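Local coordinates for ESAT-6/WXG100 secretion system protein (Streptococcus gallolyticus, PDB 7JQE) that is the EsaA subunit of the bacterial type VIIb secretion system, with an extracellular region that probably takes part in toxin export, at residues 153-156 with 157-161; 478-481 with 482-486. One frame throughout, in Å; residues are numbered along the deposited sequence.

Interaction 1 (153-156 with 157-161); sequences EERK and LAIKI
I159 overlaps the side chain of R155 one helical turn earlier, the two running alongside each other and pointing the same way, with CD1 of I159 4.1 Å from CG of R155. The isoleucine also leans on the backbone: its CG1 stands 3.2 Å from O of R155. That placement follows from chi1 of -61°, which sets CG1 beside its own backbone N, the same N that donates to R155 O at 3.0 Å. R155 starts with CG turned away from its backbone N (chi1 -171°) and then bends at chi2 and chi3, which carries the guanidinium away from the aliphatic overlap. NE makes a weak hydrogen bond to T149 O. Three further i to i+4 bonds run along the helix. L157 N reaches E153 O at 3.0 Å and K160 N reaches K156 O at 2.9 Å, the latter with an N-H...O angle of 171°; A158 N to E154 O is longer, 3.2 Å. CB of A158 rests 3.6 Å from both E154 O and R155 O. N151 OD1 takes the backbone N-H of E154 near the start of the helix. Helix 152-164 thus turns its R155, K156 and I159 side toward helix 462-491, where they touch I484, E478 and T480 respectively, while I159 also meets L141 and Y146 of the preceding loop.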
loop_
_atom_site.group_PDB
_atom_site.type_symbol
_atom_site.label_atom_id
_atom_site.label_comp_id
_atom_site.label_asym_id
_atom_site.label_seq_id
_atom_site.Cartn_x
_atom_site.Cartn_y
_atom_site.Cartn_z
ATOM N N GLU A 153 3.846 -61.775 12.061
ATOM C CA GLU A 153 3.455 -60.468 12.575
ATOM C C GLU A 153 4.402 -60.009 13.676
ATOM O O GLU A 153 4.709 -58.816 13.780
ATOM C CB GLU A 153 2.011 -60.504 13.077
ATOM C CG GLU A 153 0.964 -60.585 11.970
ATOM C CD GLU A 153 0.977 -59.375 11.045
ATOM O OE1 GLU A 153 1.797 -58.454 11.259
ATOM O OE2 GLU A 153 0.161 -59.344 10.098
ATOM N N GLU A 154 4.875 -60.940 14.507
ATOM C CA GLU A 154 5.880 -60.586 15.501
ATOM C C GLU A 154 7.161 -60.098 14.837
ATOM O O GLU A 154 7.869 -59.254 15.396
ATOM C CB GLU A 154 6.163 -61.784 16.409
ATOM C CG GLU A 154 7.114 -61.491 17.557
ATOM C CD GLU A 154 7.374 -62.711 18.424
ATOM O OE1 GLU A 154 6.797 -63.785 18.143
ATOM O OE2 GLU A 154 8.159 -62.593 19.390
ATOM N N ARG A 155 7.464 -60.610 13.640
ATOM C CA ARG A 155 8.656 -60.179 12.918
ATOM C C ARG A 155 8.469 -58.781 12.337
ATOM O O ARG A 155 9.347 -57.920 12.464
ATOM C CB ARG A 155 8.980 -61.196 11.823
ATOM C CG ARG A 155 10.311 -60.993 11.121
ATOM C CD ARG A 155 10.877 -62.336 10.665
ATOM N NE ARG A 155 9.816 -63.317 10.451
ATOM C CZ ARG A 155 9.249 -63.569 9.275
ATOM N NH1 ARG A 155 9.645 -62.917 8.192
ATOM N NH2 ARG A 155 8.285 -64.475 9.182
ATOM N N LYS A 156 7.321 -58.535 11.699
ATOM C CA LYS A 156 7.038 -57.206 11.162
ATOM C C LYS A 156 7.064 -56.148 12.257
ATOM O O LYS A 156 7.592 -55.048 12.056
ATOM C CB LYS A 156 5.686 -57.205 10.452
ATOM C CG LYS A 156 5.739 -57.672 9.010
ATOM C CD LYS A 156 4.347 -57.716 8.400
ATOM C CE LYS A 156 4.404 -57.537 6.891
ATOM N NZ LYS A 156 5.356 -58.489 6.253
ATOM N N LEU A 157 6.488 -56.453 13.422
ATOM C CA LEU A 157 6.510 -55.496 14.524
ATOM C C LEU A 157 7.942 -55.159 14.925
ATOM O O LEU A 157 8.290 -53.987 15.112
ATOM C CB LEU A 157 5.728 -56.049 15.715
ATOM C CG LEU A 157 5.640 -55.114 16.925
ATOM C CD1 LEU A 157 4.965 -53.799 16.545
ATOM C CD2 LEU A 157 4.914 -55.782 18.082
ATOM N N ALA A 158 8.793 -56.182 15.051
ATOM C CA ALA A 158 10.181 -55.953 15.436
ATOM C C ALA A 158 10.914 -55.102 14.404
ATOM O O ALA A 158 11.729 -54.245 14.763
ATOM C CB ALA A 158 10.898 -57.288 15.633
ATOM N N ILE A 159 10.650 -55.335 13.117
ATOM C CA ILE A 159 11.295 -54.549 12.071
ATOM C C ILE A 159 10.841 -53.098 12.145
ATOM O O ILE A 159 11.659 -52.171 12.115
ATOM C CB ILE A 159 11.009 -55.159 10.686
ATOM C CG1 ILE A 159 11.564 -56.585 10.604
ATOM C CG2 ILE A 159 11.592 -54.280 9.584
ATOM C CD1 ILE A 159 11.161 -57.342 9.350
ATOM N N LYS A 160 9.529 -52.882 12.249
ATOM C CA LYS A 160 9.000 -51.524 12.321
ATOM C C LYS A 160 9.598 -50.762 13.499
ATOM O O LYS A 160 10.047 -49.621 13.350
ATOM C CB LYS A 160 7.475 -51.570 12.417
ATOM C CG LYS A 160 6.827 -50.241 12.736
ATOM C CD LYS A 160 5.320 -50.315 12.551
ATOM C CE LYS A 160 4.956 -50.594 11.099
ATOM N NZ LYS A 160 3.482 -50.582 10.869
ATOM N N ILE A 161 9.621 -51.384 14.679
ATOM C CA ILE A 161 10.158 -50.715 15.861
ATOM C C ILE A 161 11.618 -50.337 15.649
ATOM O O ILE A 161 12.075 -49.287 16.116
ATOM C CB ILE A 161 9.977 -51.601 17.105
ATOM C CG1 ILE A 161 8.491 -51.751 17.439
ATOM C CG2 ILE A 161 10.748 -51.027 18.284
ATOM C CD1 ILE A 161 8.224 -52.570 18.678
#

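Interaction 2 (478-481 with 482-486); sequences ELTN and EIIEL
I483 packs back over the carbonyl of L479, its CG1 3.1 Å from L479 O, while its backbone N donates to that same oxygen at 3.0 Å. With chi1 of -59° the CG1 branch stands next to the isoleucine's own N, which is why one carbonyl meets both the N-H and the methylene. I484 repeats the pattern more loosely against T480: CG1 lies 3.5 Å from T480 O, and the bond from I484 N to T480 O measures 3.1 Å. E485 N closes the next turn on N481 O, also at 3.1 Å. The side chains of N481 and E485 cross at an angle, the amide and carboxylate planes 66° apart, so the two flat groups are not stacked. E482 is modelled with a bend at chi2 that brings it back along the preceding turn toward L479, but its carboxylate is crowded against the E478 carbonyl and its position is less certain. E478 OE2 forms a salt bridge to K129 of the second subunit, which would be expected to balance the charge of E478.

In the next shell, T480 OG1 is hydrogen-bonded to R127 NH1 and to Y476 O, tying the threonine both to helix 102-135 and to its own helix. L479 and I483 pack on V130 and V123 of that helix, and I484 meets I143, Y146 and F147 of a loop. T126 of the second subunit packs on E478 and E482, and its L119 on E485 and L486. The arrangement is that of a helical bundle, in which the long helix 462-491 is packed between helix 102-135, helix 152-164 and the second subunit.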
loop_
_atom_site.group_PDB
_atom_site.type_symbol
_atom_site.label_atom_id
_atom_site.label_comp_id
_atom_site.label_asym_id
_atom_site.label_seq_id
_atom_site.Cartn_x
_atom_site.Cartn_y
_atom_site.Cartn_z
ATOM N N GLU A 478 7.564 -54.466 4.799
ATOM C CA GLU A 478 7.049 -55.597 4.034
ATOM C C GLU A 478 8.106 -56.159 3.092
ATOM O O GLU A 478 8.172 -57.377 2.880
ATOM C CB GLU A 478 5.794 -55.177 3.267
ATOM C CG GLU A 478 4.619 -54.856 4.174
ATOM C CD GLU A 478 3.387 -54.403 3.414
ATOM O OE1 GLU A 478 3.470 -54.247 2.179
ATOM O OE2 GLU A 478 2.335 -54.199 4.058
ATOM N N LEU A 479 8.943 -55.293 2.516
ATOM C CA LEU A 479 10.010 -55.778 1.648
ATOM C C LEU A 479 11.077 -56.519 2.444
ATOM O O LEU A 479 11.612 -57.531 1.977
ATOM C CB LEU A 479 10.625 -54.620 0.871
ATOM C CG LEU A 479 9.715 -53.973 -0.174
ATOM C CD1 LEU A 479 10.166 -52.546 -0.466
ATOM C CD2 LEU A 479 9.693 -54.805 -1.442
ATOM N N THR A 480 11.405 -56.030 3.643
ATOM C CA THR A 480 12.350 -56.755 4.486
ATOM C C THR A 480 11.783 -58.108 4.897
ATOM O O THR A 480 12.483 -59.125 4.852
ATOM C CB THR A 480 12.708 -55.928 5.721
ATOM O OG1 THR A 480 13.430 -54.760 5.323
ATOM C CG2 THR A 480 13.576 -56.745 6.667
ATOM N N ASN A 481 10.509 -58.139 5.293
ATOM C CA ASN A 481 9.881 -59.398 5.669
ATOM C C ASN A 481 9.865 -60.378 4.504
ATOM O O ASN A 481 10.012 -61.590 4.700
ATOM C CB ASN A 481 8.463 -59.142 6.176
ATOM C CG ASN A 481 7.783 -60.407 6.651
ATOM O OD1 ASN A 481 8.026 -60.873 7.764
ATOM N ND2 ASN A 481 6.931 -60.974 5.808
ATOM N N GLU A 482 9.686 -59.872 3.281
ATOM C CA GLU A 482 9.672 -60.749 2.116
ATOM C C GLU A 482 11.056 -61.324 1.842
ATOM O O GLU A 482 11.189 -62.502 1.484
ATOM C CB GLU A 482 9.137 -59.992 0.900
ATOM C CG GLU A 482 7.648 -59.665 0.992
ATOM C CD GLU A 482 7.286 -58.344 0.336
ATOM O OE1 GLU A 482 8.176 -57.710 -0.266
ATOM O OE2 GLU A 482 6.110 -57.935 0.425
ATOM N N ILE A 483 12.102 -60.513 2.020
ATOM C CA ILE A 483 13.464 -61.020 1.869
ATOM C C ILE A 483 13.725 -62.152 2.856
ATOM O O ILE A 483 14.339 -63.169 2.514
ATOM C CB ILE A 483 14.481 -59.878 2.039
ATOM C CG1 ILE A 483 14.226 -58.779 1.005
ATOM C CG2 ILE A 483 15.900 -60.409 1.930
ATOM C CD1 ILE A 483 15.159 -57.602 1.123
ATOM N N ILE A 484 13.266 -61.989 4.098
ATOM C CA ILE A 484 13.469 -63.021 5.109
ATOM C C ILE A 484 12.800 -64.319 4.678
ATOM O O ILE A 484 13.385 -65.405 4.777
ATOM C CB ILE A 484 12.947 -62.541 6.474
ATOM C CG1 ILE A 484 13.867 -61.459 7.044
ATOM C CG2 ILE A 484 12.807 -63.704 7.438
ATOM C CD1 ILE A 484 13.391 -60.872 8.360
ATOM N N GLU A 485 11.565 -64.227 4.182
ATOM C CA GLU A 485 10.860 -65.432 3.760
ATOM C C GLU A 485 11.516 -66.063 2.536
ATOM O O GLU A 485 11.604 -67.293 2.439
ATOM C CB GLU A 485 9.389 -65.117 3.493
ATOM C CG GLU A 485 8.551 -65.039 4.757
ATOM C CD GLU A 485 7.123 -64.603 4.490
ATOM O OE1 GLU A 485 6.807 -64.268 3.328
ATOM O OE2 GLU A 485 6.317 -64.593 5.444
ATOM N N LEU A 486 11.989 -65.242 1.595
ATOM C CA LEU A 486 12.657 -65.794 0.421
ATOM C C LEU A 486 13.949 -66.505 0.808
ATOM O O LEU A 486 14.236 -67.599 0.309
ATOM C CB LEU A 486 12.930 -64.693 -0.604
ATOM C CG LEU A 486 13.571 -65.138 -1.922
ATOM C CD1 LEU A 486 12.797 -66.285 -2.550
ATOM C CD2 LEU A 486 13.661 -63.969 -2.890
#

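Overall arrangement
Both interactions are short lengths of alpha-helix, built on i to i+4 backbone bonds, and they face each other with centres 12 Å apart. Interaction 1 lies on the short helix 152-164 and is partly buried, with E153, E154 and L157 on the surface and no contact from the second subunit. Interaction 2 belongs to the long helix 462-491 and is buried, flanked by helix 102-135, helix 152-164 and the second subunit. Where they touch, I159 CD1 lies 3.7 Å from T480 CG2. Their chemistry differs accordingly: basic side chains border the shared face in 153-161, whereas 478-486 presents acidic groups toward the second subunit.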